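Long-range contacts in 3-methylornithine synthase (PDB 3T7V), which isomerises L-lysine to (3R)-3-methyl-D-ornithine by a radical mechanism that uses a [4Fe-4S] cluster and S-adenosylmethionine, a step in making pyrrolysine: residues K271-A276 with G293-T298; C203-I208 with M233-T238; N57-N62 with M334-A339; N229-V234 with L267-R272. One frame throughout, in Å; residues are numbered along the deposited sequence.

In the fold
Three contacts pair strands of the parallel TIM-barrel sheet; interaction 4 packs the end of helix 258-268 and its turn on the start of strand 233-238. Strand 58-68, near the N terminus, is met again by residues 334-339 near the C terminus, so interaction 3 closes the longest loop and the others nest inside. There interaction 2, pairing strands 203-210 and 233-238, closes before interaction 1 opens to pair 275-277 with 296-300; interaction 4 bridges them, sharing Met233 and Val234 with interaction 2 and Lys271 and Arg272 with interaction 1. Val234 N meets Leu273 O between interactions 2 and 1, which both touch bound 5-amino-D-isoleucine; Val297 joins interaction 1 to Phe60 and Asn62 of interaction 3.

Interaction 1: K271-A276 with G293-T298; sequences KRLIPA and GANIVT. With MD0 (5-amino-D-isoleucine), chain D.
A beta-alpha-beta unit of the TIM barrel closes here: strands 275-277 and 296-300, linked by helix 278-291, run parallel, with Pro275 opposite Ile296 and Ala276 opposite Val297. Ala276 N reaches Ile296 O at 2.6 Å in a nearly straight bond, and Ala276 O then receives Thr298 N. Before the strands proper, the Asn295 side chain takes over the pairing. Its CG sits between the backbone N and the carbonyl carbon (chi1 67°), which turns OD1 back to accept Ile274 N at 2.9 Å, while ND2 gives a weak bond to Arg272 O. The backbone N of the same asparagine binds Ile274 O, also at 2.9 Å, so main chain and side chain together clasp Ile274 at both its polar atoms. A leucine in place of Asn295 would probably leave Ile274 N without this acceptor and the 272-274 backbone less firmly held. The Leu273 and Asn295 side chains cross at about a right angle, Leu273 CD2 3.9 Å from Asn295 ND2. Ala294 CB packs on Ala276 CB at 3.8 Å, on the side facing helix 278-291. Pro275 and Ile296 lie on the other side of the sheet, where Pro275 CB touches Thr298 CG2 at 3.6 Å. With that methyl turned to the proline, the other branch of Thr298 serves the ligand site: OG1 donates to the carboxylate O of 5-amino-D-isoleucine at 2.8 Å.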
# COMPACT_ATOMS: atom_id res chain seq x y z
N LYS A 271 -12.90 10.03 -2.78
CA LYS A 271 -13.53 9.43 -1.60
C LYS A 271 -12.78 8.20 -1.12
O LYS A 271 -13.29 7.51 -0.21
CB LYS A 271 -14.96 9.01 -1.96
CG LYS A 271 -15.84 10.23 -2.27
CD LYS A 271 -17.26 9.84 -2.74
CE LYS A 271 -18.08 11.04 -3.20
NZ LYS A 271 -19.54 10.72 -3.32
N ARG A 272 -11.63 7.87 -1.75
CA ARG A 272 -11.00 6.54 -1.47
C ARG A 272 -9.87 6.67 -0.45
O ARG A 272 -9.47 7.75 -0.05
CB ARG A 272 -10.53 5.89 -2.78
CG ARG A 272 -11.71 5.73 -3.80
CD ARG A 272 -12.75 4.77 -3.22
NE ARG A 272 -13.73 4.36 -4.19
CZ ARG A 272 -14.60 3.36 -4.00
NH1 ARG A 272 -14.60 2.67 -2.87
NH2 ARG A 272 -15.46 3.05 -4.96
N LEU A 273 -9.40 5.53 0.05
CA LEU A 273 -8.24 5.48 0.89
C LEU A 273 -6.99 5.58 0.06
O LEU A 273 -6.91 4.92 -1.01
CB LEU A 273 -8.22 4.13 1.64
CG LEU A 273 -9.39 3.96 2.63
CD1 LEU A 273 -9.37 2.53 3.14
CD2 LEU A 273 -9.25 4.93 3.74
N ILE A 274 -6.01 6.39 0.49
CA ILE A 274 -4.72 6.53 -0.21
C ILE A 274 -3.67 6.56 0.85
O ILE A 274 -3.72 7.44 1.75
CB ILE A 274 -4.63 7.84 -1.02
CG1 ILE A 274 -5.80 7.89 -1.99
CG2 ILE A 274 -3.25 7.97 -1.70
CD1 ILE A 274 -5.90 9.21 -2.85
N PRO A 275 -2.71 5.62 0.84
CA PRO A 275 -1.73 5.48 1.93
C PRO A 275 -0.61 6.42 1.91
O PRO A 275 -0.09 6.81 0.80
CB PRO A 275 -1.26 4.04 1.81
CG PRO A 275 -1.44 3.66 0.43
CD PRO A 275 -2.63 4.49 -0.09
N ALA A 276 -0.16 6.80 3.11
CA ALA A 276 1.13 7.42 3.32
C ALA A 276 1.98 6.28 3.98
O ALA A 276 1.82 5.99 5.18
CB ALA A 276 0.96 8.60 4.26
N GLY A 293 -2.21 14.59 0.25
CA GLY A 293 -3.59 14.07 0.11
C GLY A 293 -3.84 12.66 0.61
O GLY A 293 -4.93 12.17 0.50
N ALA A 294 -2.84 12.03 1.17
CA ALA A 294 -3.08 10.69 1.72
C ALA A 294 -3.95 10.77 3.00
O ALA A 294 -4.02 11.80 3.66
CB ALA A 294 -1.76 10.00 2.07
N ASN A 295 -4.59 9.65 3.34
CA ASN A 295 -5.48 9.63 4.55
C ASN A 295 -5.30 8.40 5.46
O ASN A 295 -6.06 8.23 6.36
CB ASN A 295 -6.95 9.90 4.16
CG ASN A 295 -7.55 8.76 3.32
OD1 ASN A 295 -6.88 7.97 2.78
ND2 ASN A 295 -8.82 8.77 3.16
N ILE A 296 -4.39 7.50 5.10
CA ILE A 296 -4.12 6.31 5.93
C ILE A 296 -2.62 6.12 6.00
O ILE A 296 -1.92 6.19 4.98
CB ILE A 296 -4.90 5.04 5.41
CG1 ILE A 296 -4.53 3.79 6.23
CG2 ILE A 296 -4.65 4.77 3.91
CD1 ILE A 296 -5.58 2.68 5.96
N VAL A 297 -2.11 5.83 7.16
CA VAL A 297 -0.66 5.67 7.36
C VAL A 297 -0.43 4.13 7.45
O VAL A 297 -1.17 3.43 8.13
CB VAL A 297 -0.14 6.32 8.63
CG1 VAL A 297 1.36 6.14 8.79
CG2 VAL A 297 -0.44 7.83 8.63
N THR A 298 0.52 3.66 6.60
CA THR A 298 0.78 2.23 6.52
C THR A 298 2.26 1.97 6.76
O THR A 298 3.08 2.88 6.85
CB THR A 298 0.38 1.67 5.14
OG1 THR A 298 1.29 2.14 4.12
CG2 THR A 298 -1.09 2.03 4.77
C MD0 D . 3.38 -0.66 3.08
N MD0 D . 5.35 -1.94 3.69
O MD0 D . 2.19 -0.41 3.34
CA MD0 D . 3.93 -2.02 3.38
CB MD0 D . 3.68 -2.99 2.19
CD MD0 D . 1.77 -4.46 1.28
NE MD0 D . 0.32 -4.58 1.23
CG MD0 D . 2.15 -3.20 2.04
CG2 MD0 D . 4.28 -2.50 0.84
OXT MD0 D . 4.14 0.16 2.56

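Interaction 2: C203-I208 with M233-T238; sequences CVEDGI and MVRVMT. With MD0 (5-amino-D-isoleucine), chain D; SAM (S-adenosylmethionine), chain C.
Glu205 and Arg235 meet through contrasting torsions: the glutamate is extended, CG anti to the backbone N (chi1 -176°), whereas the arginine leaves its backbone at chi1 81° and bends at chi3, which turns its guanidinium edge to the carboxylate. Arg235 NE gives Glu205 OE2 a straight bond of 2.7 Å, lying in the guanidinium plane but rising above that of the carboxylate; NH2 adds a weak second bond to the same oxygen. Met233, also extended, crosses the glutamate obliquely, its SD 3.6 Å from Glu205 CD. These groups line the interior of the TIM barrel, where strands 203-210 and 233-238 run parallel with Glu205 opposite Met233 and Gly207 opposite Arg235. Gly207 leaves room there for Arg235 CG, 3.7 Å from Gly207 CA. On the helix-facing side, Ile208 CG1 packs on Val236 CB at 4.1 Å. Tyr169, a ligand-binding residue, bonds to Glu205 OE1, while a water donates to the same oxygen and accepts a weak bond from Arg235 NH2. The guanidinium, held by the glutamate, grips the carboxylate of 5-amino-D-isoleucine through two nitrogens: NH1 to OXT at 3.1 Å and NH2 to O at 3.0 Å. Beside it, Met237 CE lies 3.7 Å from both the ligand CG2 and N3 of S-adenosylmethionine.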
# COMPACT_ATOMS: atom_id res chain seq x y z
N CYS A 203 -12.94 -5.67 0.25
CA CYS A 203 -12.47 -4.43 -0.33
C CYS A 203 -11.10 -4.72 -0.98
O CYS A 203 -10.41 -5.65 -0.50
CB CYS A 203 -12.24 -3.41 0.81
SG CYS A 203 -13.73 -2.77 1.47
N VAL A 204 -10.70 -3.98 -2.01
CA VAL A 204 -9.43 -4.27 -2.71
C VAL A 204 -8.57 -3.04 -2.76
O VAL A 204 -9.08 -1.89 -2.86
CB VAL A 204 -9.64 -4.93 -4.05
CG1 VAL A 204 -10.47 -6.22 -3.90
CG2 VAL A 204 -10.34 -4.04 -5.01
N GLU A 205 -7.27 -3.24 -2.60
CA GLU A 205 -6.28 -2.16 -2.80
C GLU A 205 -5.46 -2.52 -4.03
O GLU A 205 -4.92 -3.66 -4.14
CB GLU A 205 -5.33 -2.09 -1.58
CG GLU A 205 -4.34 -0.89 -1.70
CD GLU A 205 -3.27 -0.75 -0.60
OE1 GLU A 205 -2.96 -1.71 0.15
OE2 GLU A 205 -2.64 0.37 -0.55
N ASP A 206 -5.34 -1.53 -4.91
CA ASP A 206 -4.42 -1.61 -6.06
C ASP A 206 -3.35 -0.60 -5.87
O ASP A 206 -3.46 0.32 -5.02
CB ASP A 206 -5.21 -1.35 -7.35
CG ASP A 206 -4.54 -1.87 -8.65
OD1 ASP A 206 -3.41 -2.46 -8.59
OD2 ASP A 206 -5.25 -1.75 -9.71
N GLY A 207 -2.27 -0.76 -6.63
CA GLY A 207 -1.12 0.11 -6.44
C GLY A 207 -0.25 0.13 -7.66
O GLY A 207 -0.15 -0.86 -8.38
N ILE A 208 0.42 1.25 -7.81
CA ILE A 208 1.46 1.40 -8.85
C ILE A 208 2.79 1.81 -8.31
O ILE A 208 2.90 2.33 -7.17
CB ILE A 208 0.90 2.30 -9.94
CG1 ILE A 208 0.74 3.67 -9.37
CG2 ILE A 208 -0.30 1.57 -10.63
CD1 ILE A 208 0.15 4.70 -10.43
N MET A 233 -9.01 1.29 -2.24
CA MET A 233 -7.79 1.93 -1.79
C MET A 233 -6.85 1.88 -2.99
O MET A 233 -6.80 0.89 -3.74
CB MET A 233 -7.19 1.16 -0.58
CG MET A 233 -5.95 1.80 -0.02
SD MET A 233 -5.59 0.98 1.54
CE MET A 233 -4.11 1.79 1.97
N VAL A 234 -6.16 3.01 -3.20
CA VAL A 234 -5.20 3.11 -4.34
C VAL A 234 -3.94 3.70 -3.78
O VAL A 234 -3.94 4.65 -2.97
CB VAL A 234 -5.72 4.02 -5.49
CG1 VAL A 234 -6.90 3.29 -6.20
CG2 VAL A 234 -6.19 5.35 -4.95
N ARG A 235 -2.83 3.15 -4.23
CA ARG A 235 -1.53 3.64 -3.77
C ARG A 235 -0.52 3.84 -4.86
O ARG A 235 -0.60 3.25 -5.96
CB ARG A 235 -0.98 2.76 -2.66
CG ARG A 235 -0.33 1.57 -3.11
CD ARG A 235 0.70 0.99 -2.08
NE ARG A 235 0.04 0.68 -0.79
CZ ARG A 235 0.69 0.57 0.36
NH1 ARG A 235 2.03 0.77 0.41
NH2 ARG A 235 0.01 0.31 1.46
N VAL A 236 0.47 4.65 -4.51
CA VAL A 236 1.69 4.73 -5.34
C VAL A 236 2.87 4.61 -4.39
O VAL A 236 2.85 5.17 -3.28
CB VAL A 236 1.69 6.02 -6.20
CG1 VAL A 236 1.42 7.22 -5.25
CG2 VAL A 236 3.03 6.17 -6.91
N MET A 237 3.87 3.83 -4.78
CA MET A 237 5.13 3.76 -4.05
C MET A 237 6.30 4.17 -4.90
O MET A 237 6.35 3.77 -6.09
CB MET A 237 5.34 2.33 -3.56
CG MET A 237 4.15 1.90 -2.70
SD MET A 237 4.46 0.33 -1.96
CE MET A 237 5.93 0.39 -0.85
N THR A 238 7.20 4.95 -4.32
CA THR A 238 8.49 5.17 -5.01
C THR A 238 9.33 3.90 -5.03
O THR A 238 9.53 3.28 -3.94
CB THR A 238 9.33 6.21 -4.18
OG1 THR A 238 8.50 7.40 -4.05
CG2 THR A 238 10.65 6.53 -4.88
C MD0 D . 3.38 -0.66 3.08
N MD0 D . 5.35 -1.94 3.69
O MD0 D . 2.19 -0.41 3.34
CA MD0 D . 3.93 -2.02 3.38
CB MD0 D . 3.68 -2.99 2.19
CD MD0 D . 1.77 -4.46 1.28
NE MD0 D . 0.32 -4.58 1.23
CG MD0 D . 2.15 -3.20 2.04
CG2 MD0 D . 4.28 -2.50 0.84
OXT MD0 D . 4.14 0.16 2.56
N SAM C . 4.26 -10.95 -2.39
CA SAM C . 3.02 -10.33 -2.48
C SAM C . 2.83 -9.50 -3.68
O SAM C . 3.78 -9.33 -4.48
OXT SAM C . 1.65 -9.08 -3.92
CB SAM C . 2.91 -9.26 -1.64
CG SAM C . 4.01 -8.31 -1.40
SD SAM C . 3.51 -6.56 -1.69
CE SAM C . 3.69 -5.89 -0.06
C5' SAM C . 4.97 -5.92 -2.49
C4' SAM C . 4.71 -4.85 -3.25
O4' SAM C . 5.72 -4.06 -2.37
C3' SAM C . 4.95 -4.94 -4.55
O3' SAM C . 3.56 -4.95 -4.88
C2' SAM C . 5.43 -3.49 -4.63
O2' SAM C . 4.37 -2.54 -5.01
C1' SAM C . 6.10 -3.05 -3.32
N9 SAM C . 7.60 -3.20 -3.44
C8 SAM C . 8.38 -4.32 -3.53
N7 SAM C . 9.64 -3.96 -3.68
C5 SAM C . 9.69 -2.59 -3.69
C6 SAM C . 10.74 -1.67 -3.89
N6 SAM C . 12.00 -2.05 -4.10
N1 SAM C . 10.46 -0.36 -3.80
C2 SAM C . 9.19 0.09 -3.60
N3 SAM C . 8.14 -0.76 -3.52
C4 SAM C . 8.42 -2.11 -3.54
O HOH W 1 -2.25 -0.71 2.76

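Interaction 3: N57-N62 with M334-A339; sequences NRVFLN and MGMKPA
The start of strand 58-68 and the two-residue strand 337-338 pair in parallel, Arg58 beside Lys337 and Val59 beside Pro338, the end-to-end directions of the touching parts 55° apart. The backbone bonds alternate from one segment to the other: Lys337 N to Asn57 O, Val59 N to Lys337 O, and Ala339 N to Val59 O at 2.8 Å. Gly335, with positive phi, ends helix 324-334 in a Schellman motif, and its O takes an almost straight 2.8 Å bond from Asn57 ND2, in the plane of the amide. Arg58, bent at chi2 and chi3, grips Pro338 O side-on with NE and NH2, at 3.0 and 2.9 Å, the oxygen lying in the guanidinium plane; NH2 comes in the carbonyl plane and NE well above it. The Lys337 chain runs alongside in the same direction, and Lys337 CD lies 3.6 Å above the plane of the Arg58 guanidinium, offset toward the rim. Met336 CE meets Val59 CG2 at 3.6 Å, the two side chains crossing at about a right angle. Ala339 CB packs against Phe60 CE1, and Leu61 CD1 touches Pro338 CG at 4.0 Å. Val297 lies beside both Val59 and Leu61. The contact thus adds a short late strand to strand 58-68, the strand that opens the radical SAM TIM barrel.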
# COMPACT_ATOMS: atom_id res chain seq x y z
N ASN A 57 -9.58 16.14 9.27
CA ASN A 57 -8.22 15.96 9.74
C ASN A 57 -8.02 14.59 10.37
O ASN A 57 -7.06 14.44 11.12
CB ASN A 57 -7.81 17.03 10.75
CG ASN A 57 -8.49 16.89 12.10
OD1 ASN A 57 -9.62 16.38 12.22
ND2 ASN A 57 -7.77 17.29 13.16
N ARG A 58 -8.87 13.62 10.05
CA ARG A 58 -8.84 12.31 10.67
C ARG A 58 -8.10 11.31 9.78
O ARG A 58 -8.28 11.28 8.59
CB ARG A 58 -10.24 11.79 11.02
CG ARG A 58 -11.10 12.74 11.88
CD ARG A 58 -10.45 13.17 13.18
NE ARG A 58 -10.55 12.14 14.21
CZ ARG A 58 -11.59 11.91 15.04
NH1 ARG A 58 -12.71 12.68 15.02
NH2 ARG A 58 -11.48 10.89 15.91
N VAL A 59 -7.23 10.50 10.38
CA VAL A 59 -6.35 9.64 9.61
C VAL A 59 -6.55 8.21 10.11
O VAL A 59 -6.74 7.95 11.31
CB VAL A 59 -4.85 10.10 9.89
CG1 VAL A 59 -3.86 9.13 9.22
CG2 VAL A 59 -4.64 11.53 9.43
N PHE A 60 -6.45 7.25 9.19
CA PHE A 60 -6.53 5.82 9.53
C PHE A 60 -5.11 5.27 9.70
O PHE A 60 -4.16 5.83 9.13
CB PHE A 60 -7.29 5.06 8.41
CG PHE A 60 -8.69 5.54 8.20
CD1 PHE A 60 -9.60 5.45 9.22
CD2 PHE A 60 -9.05 6.10 6.99
CE1 PHE A 60 -10.92 5.95 9.03
CE2 PHE A 60 -10.39 6.52 6.75
CZ PHE A 60 -11.27 6.44 7.80
N LEU A 61 -4.97 4.21 10.48
CA LEU A 61 -3.65 3.65 10.88
C LEU A 61 -3.64 2.14 10.62
O LEU A 61 -4.50 1.41 11.12
CB LEU A 61 -3.36 3.90 12.34
CG LEU A 61 -3.43 5.34 12.76
CD1 LEU A 61 -3.39 5.48 14.30
CD2 LEU A 61 -2.30 6.13 12.10
N ASN A 62 -2.68 1.65 9.81
CA ASN A 62 -2.63 0.21 9.41
C ASN A 62 -1.30 -0.36 9.88
O ASN A 62 -0.21 0.18 9.52
CB ASN A 62 -2.69 0.17 7.87
CG ASN A 62 -2.97 -1.22 7.28
OD1 ASN A 62 -3.34 -2.14 7.96
ND2 ASN A 62 -2.86 -1.29 5.94
N MET A 334 1.00 17.91 13.37
CA MET A 334 0.44 18.33 12.08
C MET A 334 -0.96 18.86 12.20
O MET A 334 -1.47 19.40 11.23
CB MET A 334 0.37 17.15 11.10
CG MET A 334 1.71 16.67 10.65
SD MET A 334 1.37 15.25 9.59
CE MET A 334 0.66 16.09 8.15
N GLY A 335 -1.60 18.68 13.36
CA GLY A 335 -3.00 19.03 13.52
C GLY A 335 -3.98 17.99 13.06
O GLY A 335 -5.16 18.30 12.74
N MET A 336 -3.51 16.74 13.05
CA MET A 336 -4.38 15.64 12.57
C MET A 336 -4.60 14.70 13.73
O MET A 336 -3.84 14.72 14.71
CB MET A 336 -3.74 14.93 11.37
CG MET A 336 -3.63 15.91 10.17
SD MET A 336 -2.97 15.05 8.76
CE MET A 336 -4.54 14.79 7.87
N LYS A 337 -5.58 13.81 13.59
CA LYS A 337 -6.00 12.88 14.70
C LYS A 337 -6.39 11.52 14.14
O LYS A 337 -6.97 11.46 13.07
CB LYS A 337 -7.20 13.52 15.47
CG LYS A 337 -7.79 12.79 16.66
CD LYS A 337 -8.95 13.61 17.26
CE LYS A 337 -9.67 12.86 18.42
NZ LYS A 337 -8.71 12.26 19.39
N PRO A 338 -6.14 10.45 14.88
CA PRO A 338 -6.72 9.22 14.39
C PRO A 338 -8.22 9.26 14.28
O PRO A 338 -8.90 9.83 15.16
CB PRO A 338 -6.22 8.15 15.38
CG PRO A 338 -5.01 8.74 16.01
CD PRO A 338 -5.31 10.24 16.07
N ALA A 339 -8.74 8.61 13.21
CA ALA A 339 -10.17 8.47 12.99
C ALA A 339 -10.86 7.54 14.01
O ALA A 339 -10.24 6.67 14.66
CB ALA A 339 -10.42 7.94 11.57

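Interaction 4: N229-V234 with L267-R272; sequences NDPDMV and LMFPKR
The Arg272 guanidinium pairs with Asp230 and Asp232 in a salt-bridge network at the N-terminal end of a TIM-barrel strand, 233-238. Its NH2 meets Asp230 OD1 at 2.9 Å, the two side chains crossing at about a right angle and their flat groups standing 77° apart. NH1 makes a long, weaker ion pair with Asp232 OD1 at 3.3 Å, again with steeply inclined planes. Pro231 O rests over one guanidinium face, 3.4 Å above the plane and offset toward the rim, a contact that is not a hydrogen bond. A water at the guanidinium edge binds Asp232 O and, weakly, Arg272 NH1. A methionine in place of Arg272 would probably leave both aspartates without this cationic partner and weaken the hold of the turn after helix 258-268 on the loop 229-232. The bend at chi2 (-64°) directs the arginine across that loop. Behind it, a type I turn from Phe269 to Arg272, closed by Arg272 N to Phe269 O, sets the root of the side chain. Asp232 is fixed from its other oxygen, OD2, which accepts Val204 N of the neighbouring strand. Deeper in, the Phe269 ring covers the start of the strand: Pro231 CG approaches CE2, Val234 CG2 lies 3.9 Å from CD1, and Val234 CG1 makes a CH-pi contact over the ring centre, 4.1 Å from the centroid and 6° off the normal.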
# COMPACT_ATOMS: atom_id res chain seq x y z
N ASN A 229 -11.35 -0.79 -12.44
CA ASN A 229 -11.81 -1.83 -11.52
C ASN A 229 -12.43 -1.34 -10.15
O ASN A 229 -12.80 -2.15 -9.29
CB ASN A 229 -10.63 -2.78 -11.29
CG ASN A 229 -9.85 -3.07 -12.59
OD1 ASN A 229 -8.71 -2.58 -12.79
ND2 ASN A 229 -10.48 -3.83 -13.50
N ASP A 230 -12.58 -0.03 -9.97
CA ASP A 230 -13.27 0.51 -8.78
C ASP A 230 -12.64 0.05 -7.43
O ASP A 230 -13.28 -0.53 -6.54
CB ASP A 230 -14.78 0.17 -8.82
CG ASP A 230 -15.62 1.06 -7.92
OD1 ASP A 230 -15.27 2.25 -7.76
OD2 ASP A 230 -16.65 0.56 -7.38
N PRO A 231 -11.34 0.23 -7.28
CA PRO A 231 -10.70 -0.21 -6.03
C PRO A 231 -11.12 0.67 -4.85
O PRO A 231 -11.47 1.85 -4.99
CB PRO A 231 -9.22 -0.01 -6.32
CG PRO A 231 -9.21 1.11 -7.29
CD PRO A 231 -10.42 0.94 -8.16
N ASP A 232 -11.06 0.09 -3.66
CA ASP A 232 -11.38 0.81 -2.40
C ASP A 232 -10.24 1.65 -1.86
O ASP A 232 -10.45 2.63 -1.15
CB ASP A 232 -11.86 -0.21 -1.37
CG ASP A 232 -13.01 -1.02 -1.91
OD1 ASP A 232 -14.13 -0.48 -1.84
OD2 ASP A 232 -12.83 -2.13 -2.53
N MET A 233 -9.01 1.29 -2.24
CA MET A 233 -7.79 1.93 -1.79
C MET A 233 -6.85 1.88 -2.99
O MET A 233 -6.80 0.89 -3.74
CB MET A 233 -7.19 1.16 -0.58
CG MET A 233 -5.95 1.80 -0.02
SD MET A 233 -5.59 0.98 1.54
CE MET A 233 -4.11 1.79 1.97
N VAL A 234 -6.16 3.01 -3.20
CA VAL A 234 -5.20 3.11 -4.34
C VAL A 234 -3.94 3.70 -3.78
O VAL A 234 -3.94 4.65 -2.97
CB VAL A 234 -5.72 4.02 -5.49
CG1 VAL A 234 -6.90 3.29 -6.20
CG2 VAL A 234 -6.19 5.35 -4.95
N LEU A 267 -7.21 13.51 -6.42
CA LEU A 267 -8.11 14.29 -7.25
C LEU A 267 -8.94 13.36 -8.14
O LEU A 267 -10.00 13.73 -8.59
CB LEU A 267 -7.30 15.32 -8.07
CG LEU A 267 -6.58 16.41 -7.24
CD1 LEU A 267 -5.70 17.32 -8.09
CD2 LEU A 267 -7.59 17.27 -6.51
N MET A 268 -8.41 12.18 -8.49
CA MET A 268 -9.10 11.16 -9.27
C MET A 268 -10.04 10.26 -8.47
O MET A 268 -11.02 9.77 -9.01
CB MET A 268 -8.11 10.22 -9.98
CG MET A 268 -7.35 10.93 -11.08
SD MET A 268 -6.28 9.66 -11.89
CE MET A 268 -7.52 8.53 -12.64
N PHE A 269 -9.66 9.92 -7.22
CA PHE A 269 -10.41 9.05 -6.36
C PHE A 269 -10.69 9.77 -5.04
O PHE A 269 -10.16 9.44 -3.94
CB PHE A 269 -9.53 7.82 -6.03
CG PHE A 269 -9.10 7.03 -7.23
CD1 PHE A 269 -7.89 7.24 -7.86
CD2 PHE A 269 -9.92 5.95 -7.68
CE1 PHE A 269 -7.50 6.48 -9.02
CE2 PHE A 269 -9.53 5.21 -8.81
CZ PHE A 269 -8.33 5.46 -9.48
N PRO A 270 -11.49 10.82 -5.07
CA PRO A 270 -11.59 11.74 -3.97
C PRO A 270 -12.08 11.08 -2.66
O PRO A 270 -11.69 11.53 -1.58
CB PRO A 270 -12.55 12.84 -4.47
CG PRO A 270 -13.21 12.20 -5.63
CD PRO A 270 -12.22 11.28 -6.26
N LYS A 271 -12.90 10.03 -2.78
CA LYS A 271 -13.53 9.43 -1.60
C LYS A 271 -12.78 8.20 -1.12
O LYS A 271 -13.29 7.51 -0.21
CB LYS A 271 -14.96 9.01 -1.96
CG LYS A 271 -15.84 10.23 -2.27
CD LYS A 271 -17.26 9.84 -2.74
CE LYS A 271 -18.08 11.04 -3.20
NZ LYS A 271 -19.54 10.72 -3.32
N ARG A 272 -11.63 7.87 -1.75
CA ARG A 272 -11.00 6.54 -1.47
C ARG A 272 -9.87 6.67 -0.45
O ARG A 272 -9.47 7.75 -0.05
CB ARG A 272 -10.53 5.89 -2.78
CG ARG A 272 -11.71 5.73 -3.80
CD ARG A 272 -12.75 4.77 -3.22
NE ARG A 272 -13.73 4.36 -4.19
CZ ARG A 272 -14.60 3.36 -4.00
NH1 ARG A 272 -14.60 2.67 -2.87
NH2 ARG A 272 -15.46 3.05 -4.96
O HOH W 2 -12.98 3.26 -0.04